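Local structure of tyrosine-protein kinase receptor torso (Bombyx mori, 5AOQ) at residues V62-R65 with S71-F74; L218-E223 with F245-C250; Q28-S33 with T48-T53; K201-W206 with P211-E216. The protein is a receptor tyrosine kinase, here its extracellular part, that binds prothoracicotropic hormone, activates MAPK signalling and helps to initiate metamorphosis. All coordinates share one frame; numbering follows the deposited sequence.

The four contacts sample the first two of the receptor's three extracellular fibronectin type III domains. Interaction 3 is buried, fixing a helix to a loop in the first domain; interactions 1, 2 and 4 are partly buried. Interaction 1 pairs neighbouring strands of the first domain's hairpin through backbone and apolar side chains. Interaction 4 joins border strands of the two sheets of the second domain by a lysine, an alanine and an isoleucine; interaction 2, at its far end, is small and purely apolar. Only interactions 1 and 4 touch without adjoining in sequence: R73 CG lies 3.9 Å from W206 CZ3 where the domains meet. Interactions 2 and 3 lie farthest apart, about 53 Å between centres.

Interaction 1 (V62-R65 with S71-F74); sequences VKVR and SIRF
V62 and F74 are brought together by two different first torsions. In V62 the CG1 methyl stands anti to the backbone N, which carries it across to the neighbouring strand; in F74 the ring carbon CG sits between the backbone N and the carbonyl carbon (chi1 56°), which stands the ring off its strand, heading away from 62-65 while F74 CB stays beside the partner, 3.2 Å from K63 O. V62 CG1 approaches the ring obliquely, 3.9 Å from F74 CD1. A second apolar pair forms farther along, where V64 CG1 meets I72 CG2 at 3.9 Å, methyl against methyl.

The backbone sets the register. V64 and F74 form an antiparallel non-hydrogen-bonded pair, with their CA atoms 4.3 Å apart, and next to it R65 N donates to R73 O at 3.0 Å. That bond is bent at the hydrogen (137°), although the donor lies in the carbonyl plane. The short strand segments run at 116° to each other, far from straight antiparallel.

The two arginines send their charged ends away from this pairing. The guanidinium of R65 is held by a salt bridge to E75, whereas R73 reaches into the second domain to form one with D190. The F74 ring meets that of F85 and packs on L110 of the adjoining strand 107-111 and on T99 and I101 of strand 98-101 in the other sheet. The motif is a twisted beta hairpin, strands 63-68 and 71-75, of the first fibronectin type III domain, lying against the second domain beside D190 and K204, both implicated in hormone binding.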
loop_
_atom_site.group_PDB
_atom_site.type_symbol
_atom_site.label_atom_id
_atom_site.label_comp_id
_atom_site.label_asym_id
_atom_site.label_seq_id
_atom_site.Cartn_x
_atom_site.Cartn_y
_atom_site.Cartn_z
ATOM N N VAL A 62 2.561 14.874 29.700
ATOM C CA VAL A 62 2.048 15.033 28.344
ATOM C C VAL A 62 1.036 16.170 28.269
ATOM O O VAL A 62 0.323 16.442 29.235
ATOM C CB VAL A 62 1.395 13.723 27.841
ATOM C CG1 VAL A 62 0.728 13.918 26.479
ATOM C CG2 VAL A 62 2.428 12.620 27.768
ATOM N N LYS A 63 0.993 16.834 27.117
ATOM C CA LYS A 63 0.015 17.884 26.860
ATOM C C LYS A 63 -0.577 17.749 25.464
ATOM O O LYS A 63 0.150 17.680 24.473
ATOM C CB LYS A 63 0.651 19.268 27.022
ATOM C CG LYS A 63 0.244 20.015 28.289
ATOM C CD LYS A 63 -1.261 20.292 28.358
ATOM C CE LYS A 63 -1.758 21.114 27.175
ATOM N NZ LYS A 63 -3.208 21.442 27.293
ATOM N N VAL A 64 -1.903 17.711 25.397
ATOM C CA VAL A 64 -2.605 17.673 24.123
ATOM C C VAL A 64 -2.577 19.049 23.469
ATOM O O VAL A 64 -3.157 20.001 23.991
ATOM C CB VAL A 64 -4.070 17.221 24.293
ATOM C CG1 VAL A 64 -4.783 17.191 22.943
ATOM C CG2 VAL A 64 -4.136 15.857 24.963
ATOM N N ARG A 65 -1.897 19.149 22.331
ATOM C CA ARG A 65 -1.808 20.407 21.599
ATOM C C ARG A 65 -2.900 20.509 20.540
ATOM O O ARG A 65 -3.511 21.561 20.376
ATOM C CB ARG A 65 -0.430 20.556 20.950
ATOM C CG ARG A 65 0.726 20.612 21.942
ATOM C CD ARG A 65 0.572 21.773 22.915
ATOM N NE ARG A 65 1.727 21.923 23.793
ATOM C CZ ARG A 65 1.824 22.839 24.752
ATOM N NH1 ARG A 65 0.835 23.698 24.961
ATOM N NH2 ARG A 65 2.916 22.899 25.502
ATOM N N SER A 71 -7.653 12.000 14.840
ATOM C CA SER A 71 -6.301 11.946 15.412
ATOM C C SER A 71 -6.065 12.903 16.593
ATOM O O SER A 71 -6.881 13.778 16.869
ATOM C CB SER A 71 -5.264 12.242 14.325
ATOM O OG SER A 71 -5.360 13.584 13.883
ATOM N N ILE A 72 -4.932 12.723 17.274
ATOM C CA ILE A 72 -4.499 13.603 18.366
ATOM C C ILE A 72 -3.005 13.878 18.262
ATOM O O ILE A 72 -2.220 12.958 18.079
ATOM C CB ILE A 72 -4.774 13.009 19.773
ATOM C CG1 ILE A 72 -6.269 12.853 20.028
ATOM C CG2 ILE A 72 -4.178 13.899 20.868
ATOM C CD1 ILE A 72 -6.804 11.511 19.650
ATOM N N ARG A 73 -2.619 15.145 18.370
ATOM C CA ARG A 73 -1.208 15.528 18.364
ATOM C C ARG A 73 -0.808 16.198 19.675
ATOM O O ARG A 73 -1.402 17.199 20.076
ATOM C CB ARG A 73 -0.920 16.447 17.185
ATOM C CG ARG A 73 -1.150 15.758 15.861
ATOM C CD ARG A 73 -1.025 16.709 14.703
ATOM N NE ARG A 73 -1.544 16.104 13.485
ATOM C CZ ARG A 73 -1.608 16.718 12.310
ATOM N NH1 ARG A 73 -1.188 17.969 12.184
ATOM N NH2 ARG A 73 -2.099 16.076 11.262
ATOM N N PHE A 74 0.203 15.635 20.331
ATOM C CA PHE A 74 0.612 16.080 21.659
ATOM C C PHE A 74 2.104 16.394 21.746
ATOM O O PHE A 74 2.891 16.020 20.867
ATOM C CB PHE A 74 0.258 15.013 22.696
ATOM C CG PHE A 74 0.841 13.667 22.395
ATOM C CD1 PHE A 74 2.105 13.329 22.843
ATOM C CD2 PHE A 74 0.130 12.743 21.649
ATOM C CE1 PHE A 74 2.647 12.092 22.560
ATOM C CE2 PHE A 74 0.667 11.504 21.363
ATOM C CZ PHE A 74 1.927 11.178 21.817
#

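Interaction 2 (L218-E223 with F245-C250); sequences LVLNDE and FELPEC
L220 meets L247 and C250 where a loop linking the two sheets of the second fibronectin type III domain, between strands 212-218 and 223-230, touches the start of the short helix 248-252. The contact is a small apolar one, made by the forked end of one leucine. In L220, CG stands anti to the carbonyl carbon (chi1 -63°), which projects the fork away from the loop and gives each methyl its own partner. L247 takes the same kind of first torsion, and its CD1 lies anti to CA about the CB-CG bond (chi2 175°), so that this methyl is the one presented to L220. The two leucines meet at an angle, with L220 CD2 3.7 Å from L247 CD1.

L247 occupies the N-cap position of the helix, but its side chain is a hydrocarbon and is used for packing; it also rests on I165, I173 and P242. Its backbone does polar work, since L247 O accepts from C250 N at 2.8 Å in the first turn. C250 is in turn fixed by its disulfide to C244, which limits the freedom of its sulfur. On the loop side, T241 OG1 bonds to V219 O and D222 N, bracing the backbone around L220. In C250 the sulfur lies anti to the backbone N (chi1 -173°), and this turns SG to within 3.8 Å of L220 CD1.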
loop_
_atom_site.group_PDB
_atom_site.type_symbol
_atom_site.label_atom_id
_atom_site.label_comp_id
_atom_site.label_asym_id
_atom_site.label_seq_id
_atom_site.Cartn_x
_atom_site.Cartn_y
_atom_site.Cartn_z
ATOM N N LEU A 218 9.804 23.599 -8.473
ATOM C CA LEU A 218 8.805 24.348 -9.227
ATOM C C LEU A 218 9.402 24.857 -10.533
ATOM O O LEU A 218 10.622 24.870 -10.702
ATOM C CB LEU A 218 8.263 25.518 -8.403
ATOM C CG LEU A 218 7.423 25.165 -7.175
ATOM C CD1 LEU A 218 7.103 26.421 -6.380
ATOM C CD2 LEU A 218 6.145 24.448 -7.580
ATOM N N VAL A 219 8.534 25.270 -11.452
ATOM C CA VAL A 219 8.967 25.812 -12.737
ATOM C C VAL A 219 8.204 27.089 -13.075
ATOM O O VAL A 219 7.211 27.424 -12.428
ATOM C CB VAL A 219 8.781 24.781 -13.867
ATOM C CG1 VAL A 219 9.622 23.545 -13.595
ATOM C CG2 VAL A 219 7.314 24.408 -14.024
ATOM N N LEU A 220 8.675 27.796 -14.097
ATOM C CA LEU A 220 8.081 29.067 -14.495
ATOM C C LEU A 220 6.735 28.892 -15.192
ATOM O O LEU A 220 6.530 27.937 -15.943
ATOM C CB LEU A 220 9.036 29.831 -15.415
ATOM C CG LEU A 220 10.378 30.244 -14.807
ATOM C CD1 LEU A 220 11.299 30.803 -15.879
ATOM C CD2 LEU A 220 10.176 31.260 -13.693
ATOM N N ASN A 221 5.828 29.828 -14.931
ATOM C CA ASN A 221 4.535 29.881 -15.606
ATOM C C ASN A 221 3.715 28.603 -15.438
ATOM O O ASN A 221 3.055 28.149 -16.374
ATOM C CB ASN A 221 4.744 30.174 -17.091
ATOM C CG ASN A 221 5.502 31.463 -17.324
ATOM O OD1 ASN A 221 5.153 32.506 -16.773
ATOM N ND2 ASN A 221 6.559 31.395 -18.126
ATOM N N ASP A 222 3.765 28.033 -14.238
ATOM C CA ASP A 222 3.034 26.809 -13.921
ATOM C C ASP A 222 1.808 27.115 -13.070
ATOM O O ASP A 222 1.887 27.875 -12.106
ATOM C CB ASP A 222 3.945 25.818 -13.195
ATOM C CG ASP A 222 3.397 24.404 -13.207
ATOM O OD1 ASP A 222 2.163 24.244 -13.291
ATOM O OD2 ASP A 222 4.202 23.451 -13.133
ATOM N N GLU A 223 0.679 26.516 -13.435
ATOM C CA GLU A 223 -0.570 26.708 -12.705
ATOM C C GLU A 223 -0.678 25.694 -11.565
ATOM O O GLU A 223 -1.008 24.529 -11.789
ATOM C CB GLU A 223 -1.765 26.579 -13.653
ATOM C CG GLU A 223 -3.089 27.027 -13.052
ATOM C CD GLU A 223 -3.110 28.509 -12.723
ATOM O OE1 GLU A 223 -2.360 29.274 -13.366
ATOM O OE2 GLU A 223 -3.875 28.908 -11.819
ATOM N N PHE A 245 10.255 37.421 -16.297
ATOM C CA PHE A 245 10.388 38.871 -16.198
ATOM C C PHE A 245 9.964 39.366 -14.816
ATOM O O PHE A 245 10.267 40.498 -14.436
ATOM C CB PHE A 245 9.577 39.570 -17.298
ATOM C CG PHE A 245 8.087 39.470 -17.127
ATOM C CD1 PHE A 245 7.380 38.418 -17.686
ATOM C CD2 PHE A 245 7.387 40.445 -16.434
ATOM C CE1 PHE A 245 6.006 38.330 -17.541
ATOM C CE2 PHE A 245 6.014 40.363 -16.284
ATOM C CZ PHE A 245 5.324 39.304 -16.840
ATOM N N GLU A 246 9.266 38.515 -14.068
ATOM C CA GLU A 246 8.832 38.852 -12.715
ATOM C C GLU A 246 9.918 38.526 -11.689
ATOM O O GLU A 246 9.915 39.061 -10.581
ATOM C CB GLU A 246 7.541 38.108 -12.369
ATOM C CG GLU A 246 6.336 38.567 -13.176
ATOM C CD GLU A 246 5.059 37.852 -12.782
ATOM O OE1 GLU A 246 4.824 37.675 -11.568
ATOM O OE2 GLU A 246 4.289 37.466 -13.687
ATOM N N LEU A 247 10.840 37.644 -12.070
ATOM C CA LEU A 247 11.960 37.256 -11.214
ATOM C C LEU A 247 13.249 37.915 -11.713
ATOM O O LEU A 247 13.809 37.474 -12.716
ATOM C CB LEU A 247 12.118 35.734 -11.189
ATOM C CG LEU A 247 10.889 34.949 -10.722
ATOM C CD1 LEU A 247 11.130 33.458 -10.866
ATOM C CD2 LEU A 247 10.528 35.295 -9.283
ATOM N N PRO A 248 13.714 38.977 -11.024
ATOM C CA PRO A 248 14.864 39.765 -11.490
ATOM C C PRO A 248 16.072 38.937 -11.924
ATOM O O PRO A 248 16.650 39.202 -12.981
ATOM C CB PRO A 248 15.222 40.609 -10.264
ATOM C CG PRO A 248 13.949 40.766 -9.536
ATOM C CD PRO A 248 13.209 39.475 -9.731
ATOM N N GLU A 249 16.440 37.943 -11.124
ATOM C CA GLU A 249 17.615 37.134 -11.421
ATOM C C GLU A 249 17.379 36.239 -12.635
ATOM O O GLU A 249 18.332 35.791 -13.272
ATOM C CB GLU A 249 18.012 36.291 -10.209
ATOM C CG GLU A 249 19.425 35.727 -10.310
ATOM C CD GLU A 249 19.996 35.303 -8.971
ATOM O OE1 GLU A 249 19.264 35.352 -7.960
ATOM O OE2 GLU A 249 21.186 34.923 -8.929
ATOM N N CYS A 250 16.114 35.977 -12.951
ATOM C CA CYS A 250 15.777 35.227 -14.157
ATOM C C CYS A 250 15.892 36.132 -15.373
ATOM O O CYS A 250 16.543 35.792 -16.361
ATOM C CB CYS A 250 14.361 34.651 -14.081
ATOM S SG CYS A 250 13.957 33.540 -15.455
#

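Interaction 3 (Q28-S33 with T48-T53); sequences QDVCYS and TNFEET
V30 faces the loop with both of its methyls, and each finds a different partner. CG1, anti to the backbone N (chi1 175°), lies 4.0 Å from T48 CG2. CG2, on the branch beside the backbone N, reaches the ring of F50 at its edge, close to the ring plane, 4.0 Å from CZ. One residue on, the SG of C31 comes 3.9 Å from T48 OG1. This is simple packing, because the sulfur is committed to a disulfide with C46 and the hydroxyl is hydrogen-bonded to G129 O. Next in the helix, Y32 faces outward to the assembly and packs on R84 of the hormone chain.

The loop that receives the helix is braced by bonds of its own. N49 OD1 accepts from E51 N at 2.9 Å, an Asx turn, and T53 OG1 donates to N49 O at 2.8 Å with the donor in the carbonyl plane. F50 is further enclosed by L23, L131 and W134. The arrangement is that of a disulfide-tethered helix, 27-38, laid against an Asx-turn loop in the first of the receptor's very unusual fibronectin type III domains.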
loop_
_atom_site.group_PDB
_atom_site.type_symbol
_atom_site.label_atom_id
_atom_site.label_comp_id
_atom_site.label_asym_id
_atom_site.label_seq_id
_atom_site.Cartn_x
_atom_site.Cartn_y
_atom_site.Cartn_z
ATOM N N GLN A 28 5.600 -6.634 19.697
ATOM C CA GLN A 28 6.221 -6.777 18.385
ATOM C C GLN A 28 6.586 -5.401 17.839
ATOM O O GLN A 28 7.720 -5.165 17.429
ATOM C CB GLN A 28 5.291 -7.501 17.407
ATOM C CG GLN A 28 5.883 -7.678 16.009
ATOM C CD GLN A 28 4.904 -8.291 15.025
ATOM O OE1 GLN A 28 3.952 -8.967 15.414
ATOM N NE2 GLN A 28 5.139 -8.061 13.738
ATOM N N ASP A 29 5.613 -4.496 17.849
ATOM C CA ASP A 29 5.814 -3.132 17.374
ATOM C C ASP A 29 6.961 -2.456 18.119
ATOM O O ASP A 29 7.911 -1.955 17.504
ATOM C CB ASP A 29 4.531 -2.318 17.546
ATOM C CG ASP A 29 3.369 -2.881 16.746
ATOM O OD1 ASP A 29 3.557 -3.187 15.550
ATOM O OD2 ASP A 29 2.267 -3.016 17.317
ATOM N N VAL A 30 6.872 -2.457 19.446
ATOM C CA VAL A 30 7.879 -1.803 20.278
ATOM C C VAL A 30 9.254 -2.430 20.070
ATOM O O VAL A 30 10.262 -1.727 20.026
ATOM C CB VAL A 30 7.507 -1.869 21.778
ATOM C CG1 VAL A 30 8.624 -1.281 22.644
ATOM C CG2 VAL A 30 6.201 -1.134 22.033
ATOM N N CYS A 31 9.294 -3.751 19.941
ATOM C CA CYS A 31 10.563 -4.452 19.805
ATOM C C CYS A 31 11.186 -4.217 18.434
ATOM O O CYS A 31 12.401 -4.067 18.323
ATOM C CB CYS A 31 10.381 -5.949 20.045
ATOM S SG CYS A 31 10.128 -6.394 21.777
ATOM N N TYR A 32 10.360 -4.179 17.393
ATOM C CA TYR A 32 10.849 -3.858 16.055
ATOM C C TYR A 32 11.382 -2.430 16.006
ATOM O O TYR A 32 12.542 -2.204 15.657
ATOM C CB TYR A 32 9.746 -4.035 15.007
ATOM C CG TYR A 32 9.512 -5.467 14.566
ATOM C CD1 TYR A 32 9.471 -6.506 15.486
ATOM C CD2 TYR A 32 9.324 -5.774 13.226
ATOM C CE1 TYR A 32 9.254 -7.811 15.082
ATOM C CE2 TYR A 32 9.107 -7.075 12.812
ATOM C CZ TYR A 32 9.072 -8.089 13.744
ATOM O OH TYR A 32 8.855 -9.385 13.338
ATOM N N SER A 33 10.543 -1.475 16.400
ATOM C CA SER A 33 10.913 -0.062 16.338
ATOM C C SER A 33 12.220 0.248 17.074
ATOM O O SER A 33 12.859 1.262 16.799
ATOM C CB SER A 33 9.786 0.795 16.912
ATOM O OG SER A 33 9.462 0.371 18.221
ATOM N N THR A 48 10.818 -6.368 26.465
ATOM C CA THR A 48 9.641 -5.538 26.671
ATOM C C THR A 48 8.472 -6.409 27.117
ATOM O O THR A 48 8.036 -7.306 26.395
ATOM C CB THR A 48 9.243 -4.777 25.389
ATOM O OG1 THR A 48 10.374 -4.060 24.879
ATOM C CG2 THR A 48 8.105 -3.803 25.669
ATOM N N ASN A 49 7.976 -6.127 28.318
ATOM C CA ASN A 49 6.886 -6.881 28.923
ATOM C C ASN A 49 5.824 -5.935 29.473
ATOM O O ASN A 49 6.074 -5.196 30.425
ATOM C CB ASN A 49 7.426 -7.784 30.037
ATOM C CG ASN A 49 6.453 -8.877 30.434
ATOM O OD1 ASN A 49 5.239 -8.682 30.421
ATOM N ND2 ASN A 49 6.988 -10.038 30.800
ATOM N N PHE A 50 4.639 -5.959 28.870
ATOM C CA PHE A 50 3.551 -5.083 29.292
ATOM C C PHE A 50 2.807 -5.629 30.505
ATOM O O PHE A 50 2.115 -4.887 31.202
ATOM C CB PHE A 50 2.563 -4.869 28.146
ATOM C CG PHE A 50 3.044 -3.908 27.101
ATOM C CD1 PHE A 50 2.795 -2.553 27.227
ATOM C CD2 PHE A 50 3.742 -4.355 25.993
ATOM C CE1 PHE A 50 3.231 -1.663 26.269
ATOM C CE2 PHE A 50 4.182 -3.467 25.030
ATOM C CZ PHE A 50 3.926 -2.120 25.170
ATOM N N GLU A 51 2.953 -6.926 30.753
ATOM C CA GLU A 51 2.236 -7.582 31.838
ATOM C C GLU A 51 3.004 -7.485 33.156
ATOM O O GLU A 51 2.449 -7.747 34.222
ATOM C CB GLU A 51 1.963 -9.042 31.470
ATOM C CG GLU A 51 0.890 -9.188 30.394
ATOM C CD GLU A 51 0.667 -10.624 29.963
ATOM O OE1 GLU A 51 1.657 -11.305 29.622
ATOM O OE2 GLU A 51 -0.501 -11.068 29.956
ATOM N N GLU A 52 4.275 -7.099 33.074
ATOM C CA GLU A 52 5.113 -6.921 34.258
ATOM C C GLU A 52 5.242 -5.451 34.644
ATOM O O GLU A 52 5.928 -5.116 35.611
ATOM C CB GLU A 52 6.506 -7.511 34.029
ATOM C CG GLU A 52 6.538 -9.027 33.947
ATOM C CD GLU A 52 7.950 -9.571 33.838
ATOM O OE1 GLU A 52 8.855 -8.804 33.445
ATOM O OE2 GLU A 52 8.155 -10.765 34.143
ATOM N N THR A 53 4.580 -4.576 33.894
ATOM C CA THR A 53 4.661 -3.139 34.137
ATOM C C THR A 53 3.545 -2.678 35.068
ATOM O O THR A 53 2.430 -3.196 35.015
ATOM C CB THR A 53 4.577 -2.348 32.817
ATOM O OG1 THR A 53 5.468 -2.923 31.854
ATOM C CG2 THR A 53 4.944 -0.887 33.038
#

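Interaction 4 (K201-W206 with P211-E216); sequences KHAKIW and PSFDVE
K201 and F213 run alongside one another head to tail, the lysine reaching across from strand 198-205 and the ring from strand 212-218. All four lysine torsions are extended, and along this arm CG and CE both lie 4.0 Å from F213 CZ. A203 approaches the ring differently, its CB at the edge, near the ring plane, 3.4 Å from CE1. I205 CD1 comes 3.3 Å from S212 O and also packs on P211 CB. Pointing away, H202 stacks on F34 of the hormone chain, and K204, implicated in hormone binding, forms a salt bridge with E109.

The segment axes, 8.8 Å apart at 158°, are too distant for backbone pairing, as these strands border different sheets of the second fibronectin type III domain. K201 NZ bridges the gap to D214 O (2.8 Å), donating from 54° out of the carbonyl plane. With an alanine in place of K201, that carbonyl would probably lose this donor and F213 CZ its aliphatic neighbour. The carboxylates of E216 (OE2 5.2 Å from K201 NZ) and D214 form no salt bridge here but would probably favour the ammonium charge: a charged donor on a backbone carbonyl, plus apolar packing, links the sheets.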
loop_
_atom_site.group_PDB
_atom_site.type_symbol
_atom_site.label_atom_id
_atom_site.label_comp_id
_atom_site.label_asym_id
_atom_site.label_seq_id
_atom_site.Cartn_x
_atom_site.Cartn_y
_atom_site.Cartn_z
ATOM N N LYS A 201 3.420 17.177 -3.432
ATOM C CA LYS A 201 4.137 17.239 -2.162
ATOM C C LYS A 201 3.165 17.467 -1.011
ATOM O O LYS A 201 2.278 18.314 -1.097
ATOM C CB LYS A 201 5.192 18.347 -2.184
ATOM C CG LYS A 201 5.938 18.507 -0.865
ATOM C CD LYS A 201 7.054 19.533 -0.961
ATOM C CE LYS A 201 7.736 19.725 0.386
ATOM N NZ LYS A 201 8.860 20.698 0.321
ATOM N N HIS A 202 3.343 16.708 0.065
ATOM C CA HIS A 202 2.457 16.783 1.219
ATOM C C HIS A 202 3.260 16.850 2.510
ATOM O O HIS A 202 4.360 16.303 2.592
ATOM C CB HIS A 202 1.516 15.578 1.242
ATOM C CG HIS A 202 2.227 14.260 1.251
ATOM N ND1 HIS A 202 2.596 13.606 0.095
ATOM C CD2 HIS A 202 2.640 13.476 2.275
ATOM C CE1 HIS A 202 3.205 12.476 0.406
ATOM N NE2 HIS A 202 3.244 12.373 1.723
ATOM N N ALA A 203 2.711 17.527 3.515
ATOM C CA ALA A 203 3.402 17.680 4.791
ATOM C C ALA A 203 2.425 17.850 5.949
ATOM O O ALA A 203 1.245 18.137 5.745
ATOM C CB ALA A 203 4.355 18.862 4.732
ATOM N N LYS A 204 2.934 17.664 7.163
ATOM C CA LYS A 204 2.137 17.789 8.378
ATOM C C LYS A 204 2.834 18.720 9.369
ATOM O O LYS A 204 3.897 18.390 9.896
ATOM C CB LYS A 204 1.903 16.408 8.995
ATOM C CG LYS A 204 0.989 16.395 10.210
ATOM C CD LYS A 204 0.931 15.010 10.851
ATOM C CE LYS A 204 0.330 13.976 9.905
ATOM N NZ LYS A 204 0.155 12.649 10.553
ATOM N N ILE A 205 2.230 19.879 9.620
ATOM C CA ILE A 205 2.838 20.896 10.475
ATOM C C ILE A 205 2.362 20.794 11.921
ATOM O O ILE A 205 1.176 20.972 12.221
ATOM C CB ILE A 205 2.564 22.326 9.936
ATOM C CG1 ILE A 205 3.458 22.595 8.721
ATOM C CG2 ILE A 205 2.822 23.386 11.012
ATOM C CD1 ILE A 205 3.299 23.976 8.090
ATOM N N TRP A 206 3.314 20.499 12.803
ATOM C CA TRP A 206 3.092 20.481 14.242
ATOM C C TRP A 206 2.824 21.906 14.720
ATOM O O TRP A 206 3.065 22.856 13.980
ATOM C CB TRP A 206 4.311 19.887 14.957
ATOM C CG TRP A 206 4.711 18.540 14.449
ATOM C CD1 TRP A 206 5.723 18.259 13.581
ATOM C CD2 TRP A 206 4.102 17.288 14.778
ATOM N NE1 TRP A 206 5.783 16.906 13.349
ATOM C CE2 TRP A 206 4.799 16.288 14.072
ATOM C CE3 TRP A 206 3.035 16.915 15.601
ATOM C CZ2 TRP A 206 4.464 14.940 14.164
ATOM C CZ3 TRP A 206 2.704 15.576 15.690
ATOM C CH2 TRP A 206 3.415 14.605 14.977
ATOM N N PRO A 211 3.049 29.137 11.110
ATOM C CA PRO A 211 3.311 28.027 10.189
ATOM C C PRO A 211 3.934 28.479 8.875
ATOM O O PRO A 211 3.688 29.599 8.424
ATOM C CB PRO A 211 1.919 27.437 9.953
ATOM C CG PRO A 211 1.002 28.590 10.122
ATOM C CD PRO A 211 1.609 29.438 11.205
ATOM N N SER A 212 4.733 27.606 8.274
ATOM C CA SER A 212 5.378 27.896 7.000
ATOM C C SER A 212 5.578 26.605 6.227
ATOM O O SER A 212 5.857 25.561 6.818
ATOM C CB SER A 212 6.720 28.595 7.221
ATOM O OG SER A 212 7.605 27.770 7.958
ATOM N N PHE A 213 5.439 26.680 4.908
ATOM C CA PHE A 213 5.571 25.501 4.062
ATOM C C PHE A 213 6.476 25.768 2.870
ATOM O O PHE A 213 6.219 26.670 2.077
ATOM C CB PHE A 213 4.195 25.040 3.582
ATOM C CG PHE A 213 4.235 23.808 2.726
ATOM C CD1 PHE A 213 4.557 22.580 3.275
ATOM C CD2 PHE A 213 3.944 23.876 1.376
ATOM C CE1 PHE A 213 4.593 21.442 2.492
ATOM C CE2 PHE A 213 3.975 22.741 0.589
ATOM C CZ PHE A 213 4.302 21.524 1.147
ATOM N N ASP A 214 7.531 24.968 2.747
ATOM C CA ASP A 214 8.479 25.111 1.651
ATOM C C ASP A 214 8.092 24.207 0.488
ATOM O O ASP A 214 7.529 23.131 0.689
ATOM C CB ASP A 214 9.897 24.782 2.120
ATOM C CG ASP A 214 10.315 25.594 3.328
ATOM O OD1 ASP A 214 9.810 26.724 3.488
ATOM O OD2 ASP A 214 11.152 25.104 4.115
ATOM N N VAL A 215 8.395 24.658 -0.726
ATOM C CA VAL A 215 8.175 23.862 -1.928
ATOM C C VAL A 215 9.386 23.975 -2.845
ATOM O O VAL A 215 10.011 25.032 -2.932
ATOM C CB VAL A 215 6.907 24.307 -2.684
ATOM C CG1 VAL A 215 6.682 23.435 -3.914
ATOM C CG2 VAL A 215 5.700 24.248 -1.769
ATOM N N GLU A 216 9.709 22.879 -3.523
ATOM C CA GLU A 216 10.859 22.838 -4.415
ATOM C C GLU A 216 10.506 22.225 -5.764
ATOM O O GLU A 216 9.410 21.696 -5.952
ATOM C CB GLU A 216 12.001 22.051 -3.768
ATOM C CG GLU A 216 12.400 22.564 -2.392
ATOM C CD GLU A 216 13.508 21.744 -1.760
ATOM O OE1 GLU A 216 14.050 20.846 -2.441
ATOM O OE2 GLU A 216 13.836 21.998 -0.583
#